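Local coordinates for protein transmembrane oligosaccharyl transferase, putative (Archaeoglobus fulgidus, PDB 3VGP) that is the C-terminal globular domain of a putative membrane-bound transferase of the AglB family, a mixed alpha/beta fold, at residues A[89-97]-A[128-138]; A[59-70]-A[105-114]. The protein carries 1 engineered substitution. All coordinates share one frame; numbering follows the deposited sequence.

Contact 1 of 2, residues A[89-97]-A[128-138]; sequences VVTADEITM and FNHTVLYRLHM
The imidazole of His137 is held at both nitrogens by the 89-97 segment. ND1 is hydrogen-bonded to Thr91 OG1 at 2.7 Å, and NE2 donates to Asp93 OD1 at 2.8 Å, almost straight at 165°. Both oxygens lie at the ring edge, in its plane, which fixes the rotation of the imidazole; the carboxylate stands roughly at right angles to the ring and accepts on its anti side. Ala92 O lies over one ring face. His137 reaches these partners because its CG is anti to the backbone N (chi1 -157°). Next to these polar groups the contact is apolar. Leu133 CD1 meets Thr91 CG2 at 3.7 Å and Ile95 CD1 at 3.9 Å, while Leu136 CD1 lies 4.2 Å from Val89 CG1. At the far end the Phe128 ring takes Met97 N over its centre and Thr96 CB against CZ, 3.5 Å away. Further out, Thr96 OG1 donates to Asp93 O, which also accepts from Thr96 N, so the turn carrying Asp93 is braced from within; the backbone N of Asp93 is hydrogen-bonded to Asp155 OD2. Helix 132-138, capped by Thr131, runs at 76° to strand 89-91, their axes 9.2 Å apart. This is helix-on-sheet packing of an alpha/beta domain, with a His-carboxylate hydrogen bond just beyond the strand's end.

Contact 2 of 2, residues A[59-70]-A[105-114]; sequences QAGAVDAAKFFT and FPAIMRIAGY
Ala66 of helix 59-69 meets Ala112, at the C-terminal side of helix 105-111, with their CA atoms 5.0 Å apart. Such small side chains let the backbones come close: Ala66 CB lies 3.8 Å from Ala112 CB and 3.4 Å from Ile108 O, and the short helix axes approach to 8.3 Å at a crossing angle of -105°. Ile111 is a knob in a hole formed by Gln59, Ala62, Val63 and Ala66, its CG2 branch pushed in until it stands 3.8 Å from Ala66 CB. Nearer the C-terminal end of helix 59-69, Ile108 CG2 lies against Ala66 CA and the methyl of Thr70, while Ile108 CD1 approaches the Phe69 ring obliquely. The 105-111 helix closes with a Schellman motif: Gly113, with its positive phi of 100°, and Tyr114 give their N-H groups to Arg110 O and Met109 O, and the chain turns Tyr114 back onto Thr70. Thr70 OG1, set between its own backbone N and carbonyl carbon, donates to Ala66 O at 2.6 Å and lies at the edge of the Tyr114 ring. It accepts a 2.7 Å bond from a water that also bonds Tyr114 OH. Packing is looser on the solvent side. There Gln59 only brushes Ile111, and the exposed Lys67 reaches past the edge of the contact with its side chain bent at chi2, bringing NZ to donate to Ala112 O at 3.0 Å, tilted 33° from the carbonyl plane. The ammonium charge probably adds to the attraction of the carbonyls at this C-terminal helix end.

Contact 1 and contact 2 alternate along the chain; their centres lie about 13 Å apart, and they touch through Phe69 and Phe105. From helix 58-69 of contact 2, Phe69 turns its side chain toward strand 88-91 and helix 132-138, touching Val89, Thr91 and Leu133; its carbonyl O lies 3.4 Å from Leu133 CB. Phe105 opens the other helix of contact 2: its CB sits 3.4 Å from Ile95 O, and its ring makes an edge-to-face stack with Phe128 of contact 1. Phe127, in helix 121-129, packs on Thr70 and Met109, so the same helix that brings Phe128 to contact 1 also backs contact 2.

Contact 1 of 2, residues A[89-97]-A[128-138]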
loop_
_atom_site.group_PDB
_atom_site.type_symbol
_atom_site.label_atom_id
_atom_site.label_comp_id
_atom_site.label_asym_id
_atom_site.label_seq_id
_atom_site.Cartn_x
_atom_site.Cartn_y
_atom_site.Cartn_z
ATOM N N VAL A 89 -3.130 -4.438 2.714
ATOM C CA VAL A 89 -2.289 -3.677 1.803
ATOM C C VAL A 89 -3.246 -3.313 0.668
ATOM O O VAL A 89 -3.965 -4.172 0.158
ATOM C CB VAL A 89 -1.126 -4.522 1.240
ATOM C CG1 VAL A 89 -0.390 -3.729 0.175
ATOM C CG2 VAL A 89 -0.162 -4.891 2.362
ATOM N N VAL A 90 -3.258 -2.048 0.270
ATOM C CA VAL A 90 -4.181 -1.613 -0.772
ATOM C C VAL A 90 -3.468 -1.015 -1.974
ATOM O O VAL A 90 -2.565 -0.195 -1.820
ATOM C CB VAL A 90 -5.166 -0.563 -0.218
ATOM C CG1 VAL A 90 -6.252 -0.266 -1.245
ATOM C CG2 VAL A 90 -5.777 -1.064 1.081
ATOM N N THR A 91 -3.886 -1.428 -3.167
ATOM C CA THR A 91 -3.301 -0.923 -4.407
ATOM C C THR A 91 -4.405 -0.323 -5.278
ATOM O O THR A 91 -5.586 -0.429 -4.955
ATOM C CB THR A 91 -2.580 -2.044 -5.207
ATOM O OG1 THR A 91 -3.529 -3.027 -5.643
ATOM C CG2 THR A 91 -1.522 -2.723 -4.333
ATOM N N ALA A 92 -4.009 0.327 -6.368
ATOM C CA ALA A 92 -4.957 0.938 -7.299
ATOM C C ALA A 92 -4.196 1.229 -8.583
ATOM O O ALA A 92 -2.966 1.286 -8.576
ATOM C CB ALA A 92 -5.524 2.230 -6.716
ATOM N N ASP A 93 -4.908 1.424 -9.689
ATOM C CA ASP A 93 -4.219 1.686 -10.951
ATOM C C ASP A 93 -3.279 2.881 -10.852
ATOM O O ASP A 93 -2.188 2.868 -11.431
ATOM C CB ASP A 93 -5.216 1.951 -12.089
ATOM C CG ASP A 93 -5.948 0.703 -12.538
ATOM O OD1 ASP A 93 -5.473 -0.415 -12.249
ATOM O OD2 ASP A 93 -6.999 0.845 -13.208
ATOM N N GLU A 94 -3.696 3.902 -10.112
ATOM C CA GLU A 94 -2.903 5.125 -9.970
ATOM C C GLU A 94 -1.457 4.961 -9.508
ATOM O O GLU A 94 -0.609 5.774 -9.861
ATOM C CB GLU A 94 -3.609 6.119 -9.038
ATOM C CG GLU A 94 -3.749 5.643 -7.596
ATOM C CD GLU A 94 -4.267 6.726 -6.665
ATOM O OE1 GLU A 94 -4.416 6.449 -5.454
ATOM O OE2 GLU A 94 -4.521 7.855 -7.143
ATOM N N ILE A 95 -1.158 3.939 -8.708
ATOM C CA ILE A 95 0.221 3.778 -8.255
ATOM C C ILE A 95 1.032 2.822 -9.117
ATOM O O ILE A 95 2.169 2.474 -8.781
ATOM C CB ILE A 95 0.297 3.333 -6.759
ATOM C CG1 ILE A 95 -0.352 1.962 -6.557
ATOM C CG2 ILE A 95 -0.406 4.354 -5.889
ATOM C CD1 ILE A 95 -0.120 1.406 -5.154
ATOM N N THR A 96 0.454 2.413 -10.244
ATOM C CA THR A 96 1.127 1.502 -11.163
ATOM C C THR A 96 1.506 2.252 -12.434
ATOM O O THR A 96 1.187 3.432 -12.586
ATOM C CB THR A 96 0.218 0.328 -11.559
ATOM O OG1 THR A 96 -0.749 0.768 -12.524
ATOM C CG2 THR A 96 -0.509 -0.211 -10.325
HETATM N N MSE A 97 2.184 1.563 -13.346
HETATM C CA MSE A 97 2.605 2.183 -14.596
HETATM C C MSE A 97 1.613 1.970 -15.735
HETATM O O MSE A 97 1.994 1.946 -16.903
HETATM C CB MSE A 97 3.989 1.668 -14.999
HETATM C CG MSE A 97 5.126 2.232 -14.145
HETATM SE SE MSE A 97 5.272 4.168 -14.222
HETATM C CE MSE A 97 6.006 4.335 -15.998
ATOM N N PHE A 128 9.277 -1.335 -12.541
ATOM C CA PHE A 128 7.947 -1.620 -12.011
ATOM C C PHE A 128 7.541 -3.085 -12.186
ATOM O O PHE A 128 7.038 -3.713 -11.256
ATOM C CB PHE A 128 6.900 -0.732 -12.692
ATOM C CG PHE A 128 5.493 -1.056 -12.292
ATOM C CD1 PHE A 128 4.993 -0.640 -11.063
ATOM C CD2 PHE A 128 4.690 -1.849 -13.107
ATOM C CE1 PHE A 128 3.723 -1.011 -10.649
ATOM C CE2 PHE A 128 3.415 -2.227 -12.696
ATOM C CZ PHE A 128 2.935 -1.807 -11.463
ATOM N N ASN A 129 7.764 -3.637 -13.375
ATOM C CA ASN A 129 7.377 -5.021 -13.630
ATOM C C ASN A 129 8.059 -6.081 -12.768
ATOM O O ASN A 129 7.595 -7.221 -12.715
ATOM C CB ASN A 129 7.569 -5.367 -15.108
ATOM C CG ASN A 129 6.641 -4.580 -16.016
ATOM O OD1 ASN A 129 5.559 -4.153 -15.607
ATOM N ND2 ASN A 129 7.053 -4.399 -17.264
ATOM N N HIS A 130 9.149 -5.726 -12.095
ATOM C CA HIS A 130 9.830 -6.697 -11.243
ATOM C C HIS A 130 9.560 -6.482 -9.759
ATOM O O HIS A 130 10.158 -7.147 -8.915
ATOM C CB HIS A 130 11.343 -6.666 -11.480
ATOM C CG HIS A 130 11.756 -7.174 -12.827
ATOM N ND1 HIS A 130 11.628 -6.426 -13.976
ATOM C CD2 HIS A 130 12.288 -8.361 -13.207
ATOM C CE1 HIS A 130 12.064 -7.127 -15.007
ATOM N NE2 HIS A 130 12.470 -8.305 -14.568
ATOM N N THR A 131 8.651 -5.565 -9.437
ATOM C CA THR A 131 8.346 -5.263 -8.037
ATOM C C THR A 131 7.231 -6.119 -7.460
ATOM O O THR A 131 6.493 -6.783 -8.187
ATOM C CB THR A 131 7.899 -3.802 -7.856
ATOM O OG1 THR A 131 6.654 -3.602 -8.542
ATOM C CG2 THR A 131 8.940 -2.846 -8.417
ATOM N N VAL A 132 7.113 -6.088 -6.138
ATOM C CA VAL A 132 6.061 -6.821 -5.456
ATOM C C VAL A 132 4.732 -6.154 -5.824
ATOM O O VAL A 132 3.699 -6.822 -5.930
ATOM C CB VAL A 132 6.278 -6.794 -3.927
ATOM C CG1 VAL A 132 4.992 -7.172 -3.201
ATOM C CG2 VAL A 132 7.388 -7.771 -3.555
ATOM N N LEU A 133 4.760 -4.838 -6.033
ATOM C CA LEU A 133 3.548 -4.116 -6.418
ATOM C C LEU A 133 2.998 -4.695 -7.718
ATOM O O LEU A 133 1.780 -4.830 -7.885
ATOM C CB LEU A 133 3.831 -2.616 -6.591
ATOM C CG LEU A 133 2.703 -1.744 -7.161
ATOM C CD1 LEU A 133 1.387 -1.963 -6.408
ATOM C CD2 LEU A 133 3.121 -0.283 -7.080
ATOM N N TYR A 134 3.888 -5.035 -8.647
ATOM C CA TYR A 134 3.437 -5.615 -9.908
ATOM C C TYR A 134 2.747 -6.943 -9.607
ATOM O O TYR A 134 1.650 -7.216 -10.098
ATOM C CB TYR A 134 4.621 -5.869 -10.852
ATOM C CG TYR A 134 4.226 -6.619 -12.110
ATOM C CD1 TYR A 134 3.874 -5.935 -13.275
ATOM C CD2 TYR A 134 4.162 -8.012 -12.119
ATOM C CE1 TYR A 134 3.464 -6.621 -14.421
ATOM C CE2 TYR A 134 3.754 -8.709 -13.257
ATOM C CZ TYR A 134 3.407 -8.005 -14.402
ATOM O OH TYR A 134 3.014 -8.690 -15.528
ATOM N N ARG A 135 3.395 -7.770 -8.793
ATOM C CA ARG A 135 2.837 -9.068 -8.442
ATOM C C ARG A 135 1.527 -8.964 -7.677
ATOM O O ARG A 135 0.724 -9.894 -7.689
ATOM C CB ARG A 135 3.864 -9.886 -7.664
ATOM C CG ARG A 135 4.796 -10.666 -8.583
ATOM C CD ARG A 135 6.032 -11.124 -7.854
ATOM N NE ARG A 135 6.988 -10.034 -7.710
ATOM C CZ ARG A 135 8.087 -10.102 -6.969
ATOM N NH1 ARG A 135 8.370 -11.212 -6.299
ATOM N NH2 ARG A 135 8.904 -9.063 -6.904
ATOM N N LEU A 136 1.307 -7.836 -7.009
ATOM C CA LEU A 136 0.053 -7.641 -6.294
ATOM C C LEU A 136 -1.032 -7.196 -7.271
ATOM O O LEU A 136 -1.967 -7.941 -7.576
ATOM C CB LEU A 136 0.199 -6.573 -5.196
ATOM C CG LEU A 136 0.989 -6.946 -3.940
ATOM C CD1 LEU A 136 1.299 -5.708 -3.121
ATOM C CD2 LEU A 136 0.169 -7.927 -3.117
ATOM N N HIS A 137 -0.883 -5.983 -7.787
ATOM C CA HIS A 137 -1.880 -5.401 -8.673
ATOM C C HIS A 137 -2.053 -6.013 -10.060
ATOM O O HIS A 137 -3.183 -6.171 -10.526
ATOM C CB HIS A 137 -1.611 -3.905 -8.826
ATOM C CG HIS A 137 -2.813 -3.115 -9.231
ATOM N ND1 HIS A 137 -3.806 -2.766 -8.340
ATOM C CD2 HIS A 137 -3.191 -2.617 -10.432
ATOM C CE1 HIS A 137 -4.742 -2.083 -8.976
ATOM N NE2 HIS A 137 -4.393 -1.979 -10.245
HETATM N N MSE A 138 -0.952 -6.338 -10.728
HETATM C CA MSE A 138 -1.040 -6.899 -12.077
HETATM C C MSE A 138 -1.381 -8.382 -12.112
HETATM O O MSE A 138 -1.982 -8.851 -13.077
HETATM C CB MSE A 138 0.271 -6.689 -12.845
HETATM C CG MSE A 138 0.830 -5.279 -12.817
HETATM SE SE MSE A 138 -0.445 -3.871 -13.062
HETATM C CE MSE A 138 -0.117 -2.984 -11.410
#

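Contact 2 of 2, residues A[59-70]-A[105-114]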
loop_
_atom_site.group_PDB
_atom_site.type_symbol
_atom_site.label_atom_id
_atom_site.label_comp_id
_atom_site.label_asym_id
_atom_site.label_seq_id
_atom_site.Cartn_x
_atom_site.Cartn_y
_atom_site.Cartn_z
ATOM N N GLN A 59 5.230 10.714 7.132
ATOM C CA GLN A 59 6.460 10.397 6.416
ATOM C C GLN A 59 6.914 8.952 6.598
ATOM O O GLN A 59 7.351 8.305 5.640
ATOM C CB GLN A 59 7.583 11.348 6.850
ATOM C CG GLN A 59 8.834 11.249 5.994
ATOM C CD GLN A 59 8.555 11.508 4.525
ATOM O OE1 GLN A 59 7.999 12.544 4.158
ATOM N NE2 GLN A 59 8.941 10.561 3.673
ATOM N N ALA A 60 6.825 8.446 7.825
ATOM C CA ALA A 60 7.231 7.075 8.105
ATOM C C ALA A 60 6.330 6.114 7.338
ATOM O O ALA A 60 6.793 5.115 6.786
ATOM C CB ALA A 60 7.152 6.797 9.613
ATOM N N GLY A 61 5.040 6.426 7.302
ATOM C CA GLY A 61 4.096 5.587 6.588
ATOM C C GLY A 61 4.379 5.586 5.096
ATOM O O GLY A 61 4.231 4.561 4.427
ATOM N N ALA A 62 4.792 6.736 4.574
ATOM C CA ALA A 62 5.094 6.861 3.150
ATOM C C ALA A 62 6.335 6.046 2.800
ATOM O O ALA A 62 6.365 5.339 1.793
ATOM C CB ALA A 62 5.307 8.338 2.783
ATOM N N VAL A 63 7.364 6.148 3.634
ATOM C CA VAL A 63 8.591 5.406 3.388
ATOM C C VAL A 63 8.302 3.916 3.491
ATOM O O VAL A 63 8.798 3.135 2.685
ATOM C CB VAL A 63 9.692 5.792 4.387
ATOM C CG1 VAL A 63 10.894 4.877 4.213
ATOM C CG2 VAL A 63 10.098 7.243 4.158
ATOM N N ASP A 64 7.503 3.523 4.482
ATOM C CA ASP A 64 7.145 2.113 4.642
ATOM C C ASP A 64 6.496 1.604 3.356
ATOM O O ASP A 64 6.889 0.578 2.808
ATOM C CB ASP A 64 6.125 1.903 5.771
ATOM C CG ASP A 64 6.723 2.036 7.160
ATOM O OD1 ASP A 64 7.960 2.034 7.302
ATOM O OD2 ASP A 64 5.925 2.123 8.122
ATOM N N ALA A 65 5.479 2.320 2.893
ATOM C CA ALA A 65 4.764 1.908 1.693
ATOM C C ALA A 65 5.643 1.889 0.448
ATOM O O ALA A 65 5.552 0.972 -0.363
ATOM C CB ALA A 65 3.545 2.807 1.473
ATOM N N ALA A 66 6.498 2.893 0.298
ATOM C CA ALA A 66 7.376 2.953 -0.864
ATOM C C ALA A 66 8.381 1.795 -0.861
ATOM O O ALA A 66 8.599 1.152 -1.886
ATOM C CB ALA A 66 8.106 4.298 -0.899
ATOM N N LYS A 67 8.990 1.522 0.289
ATOM C CA LYS A 67 9.951 0.428 0.379
ATOM C C LYS A 67 9.257 -0.902 0.106
ATOM O O LYS A 67 9.820 -1.802 -0.520
ATOM C CB LYS A 67 10.587 0.393 1.771
ATOM C CG LYS A 67 11.524 1.558 2.073
ATOM C CD LYS A 67 12.816 1.476 1.272
ATOM C CE LYS A 67 13.799 2.553 1.720
ATOM N NZ LYS A 67 15.074 2.522 0.946
ATOM N N PHE A 68 8.026 -1.018 0.585
ATOM C CA PHE A 68 7.245 -2.234 0.406
ATOM C C PHE A 68 6.880 -2.436 -1.061
ATOM O O PHE A 68 7.133 -3.496 -1.632
ATOM C CB PHE A 68 5.968 -2.149 1.251
ATOM C CG PHE A 68 5.018 -3.297 1.046
ATOM C CD1 PHE A 68 5.073 -4.421 1.858
ATOM C CD2 PHE A 68 4.063 -3.247 0.037
ATOM C CE1 PHE A 68 4.192 -5.479 1.669
ATOM C CE2 PHE A 68 3.178 -4.301 -0.161
ATOM C CZ PHE A 68 3.244 -5.419 0.659
ATOM N N PHE A 69 6.296 -1.409 -1.671
ATOM C CA PHE A 69 5.876 -1.506 -3.061
ATOM C C PHE A 69 7.020 -1.697 -4.049
ATOM O O PHE A 69 6.874 -2.445 -5.017
ATOM C CB PHE A 69 5.035 -0.283 -3.454
ATOM C CG PHE A 69 3.643 -0.281 -2.856
ATOM C CD1 PHE A 69 2.872 -1.449 -2.847
ATOM C CD2 PHE A 69 3.097 0.885 -2.324
ATOM C CE1 PHE A 69 1.578 -1.450 -2.317
ATOM C CE2 PHE A 69 1.806 0.899 -1.792
ATOM C CZ PHE A 69 1.043 -0.271 -1.788
ATOM N N THR A 70 8.156 -1.052 -3.800
ATOM C CA THR A 70 9.300 -1.171 -4.705
ATOM C C THR A 70 10.196 -2.381 -4.450
ATOM O O THR A 70 11.167 -2.601 -5.182
ATOM C CB THR A 70 10.169 0.113 -4.681
ATOM O OG1 THR A 70 10.630 0.368 -3.347
ATOM C CG2 THR A 70 9.358 1.300 -5.157
ATOM N N PHE A 105 3.680 6.163 -9.322
ATOM C CA PHE A 105 4.801 5.253 -9.108
ATOM C C PHE A 105 6.147 5.981 -9.089
ATOM O O PHE A 105 7.027 5.636 -8.303
ATOM C CB PHE A 105 4.808 4.129 -10.148
ATOM C CG PHE A 105 5.792 3.037 -9.833
ATOM C CD1 PHE A 105 6.931 2.863 -10.610
ATOM C CD2 PHE A 105 5.611 2.223 -8.717
ATOM C CE1 PHE A 105 7.879 1.897 -10.280
ATOM C CE2 PHE A 105 6.558 1.255 -8.377
ATOM C CZ PHE A 105 7.693 1.096 -9.164
ATOM N N PRO A 106 6.333 6.994 -9.951
ATOM C CA PRO A 106 7.631 7.675 -9.891
ATOM C C PRO A 106 7.831 8.327 -8.517
ATOM O O PRO A 106 8.936 8.330 -7.981
ATOM C CB PRO A 106 7.529 8.700 -11.019
ATOM C CG PRO A 106 6.693 7.963 -12.039
ATOM C CD PRO A 106 5.592 7.382 -11.165
ATOM N N ALA A 107 6.755 8.872 -7.951
ATOM C CA ALA A 107 6.821 9.507 -6.640
ATOM C C ALA A 107 7.170 8.454 -5.598
ATOM O O ALA A 107 7.975 8.694 -4.703
ATOM C CB ALA A 107 5.478 10.166 -6.297
ATOM N N ILE A 108 6.553 7.284 -5.720
ATOM C CA ILE A 108 6.822 6.190 -4.797
ATOM C C ILE A 108 8.300 5.813 -4.882
ATOM O O ILE A 108 8.965 5.639 -3.861
ATOM C CB ILE A 108 5.939 4.959 -5.130
ATOM C CG1 ILE A 108 4.486 5.248 -4.734
ATOM C CG2 ILE A 108 6.457 3.727 -4.416
ATOM C CD1 ILE A 108 3.487 4.171 -5.165
HETATM N N MSE A 109 8.815 5.699 -6.103
HETATM C CA MSE A 109 10.220 5.365 -6.298
HETATM C C MSE A 109 11.134 6.394 -5.633
HETATM O O MSE A 109 12.114 6.024 -4.985
HETATM C CB MSE A 109 10.546 5.273 -7.790
HETATM C CG MSE A 109 9.989 4.035 -8.467
HETATM SE SE MSE A 109 10.709 3.822 -10.244
HETATM C CE MSE A 109 12.502 3.307 -9.744
ATOM N N ARG A 110 10.816 7.678 -5.785
ATOM C CA ARG A 110 11.628 8.734 -5.180
ATOM C C ARG A 110 11.676 8.604 -3.663
ATOM O O ARG A 110 12.745 8.699 -3.059
ATOM C CB ARG A 110 11.090 10.123 -5.542
ATOM C CG ARG A 110 11.145 10.454 -7.022
ATOM C CD ARG A 110 11.032 11.950 -7.268
ATOM N NE ARG A 110 10.887 12.245 -8.689
ATOM C CZ ARG A 110 9.747 12.121 -9.360
ATOM N NH1 ARG A 110 8.650 11.714 -8.734
ATOM N NH2 ARG A 110 9.702 12.396 -10.656
ATOM N N ILE A 111 10.515 8.395 -3.050
ATOM C CA ILE A 111 10.433 8.255 -1.598
ATOM C C ILE A 111 11.213 7.029 -1.128
ATOM O O ILE A 111 11.776 7.024 -0.029
ATOM C CB ILE A 111 8.963 8.146 -1.135
ATOM C CG1 ILE A 111 8.228 9.453 -1.441
ATOM C CG2 ILE A 111 8.898 7.833 0.354
ATOM C CD1 ILE A 111 8.813 10.670 -0.753
ATOM N N ALA A 112 11.253 5.997 -1.966
ATOM C CA ALA A 112 11.981 4.776 -1.636
ATOM C C ALA A 112 13.485 4.987 -1.797
ATOM O O ALA A 112 14.279 4.108 -1.454
ATOM C CB ALA A 112 11.521 3.627 -2.526
ATOM N N GLY A 113 13.869 6.143 -2.333
ATOM C CA GLY A 113 15.281 6.445 -2.504
ATOM C C GLY A 113 15.858 6.243 -3.895
ATOM O O GLY A 113 17.075 6.314 -4.079
ATOM N N TYR A 114 15.006 5.992 -4.881
ATOM C CA TYR A 114 15.491 5.792 -6.240
ATOM C C TYR A 114 15.516 7.111 -7.005
ATOM O O TYR A 114 14.641 7.960 -6.838
ATOM C CB TYR A 114 14.612 4.774 -6.978
ATOM C CG TYR A 114 14.674 3.381 -6.400
ATOM C CD1 TYR A 114 15.743 2.532 -6.681
ATOM C CD2 TYR A 114 13.671 2.916 -5.549
ATOM C CE1 TYR A 114 15.812 1.252 -6.126
ATOM C CE2 TYR A 114 13.732 1.643 -4.991
ATOM C CZ TYR A 114 14.802 0.818 -5.283
ATOM O OH TYR A 114 14.858 -0.441 -4.733
HETATM O O HOH W 1 12.928 -0.500 -2.324
#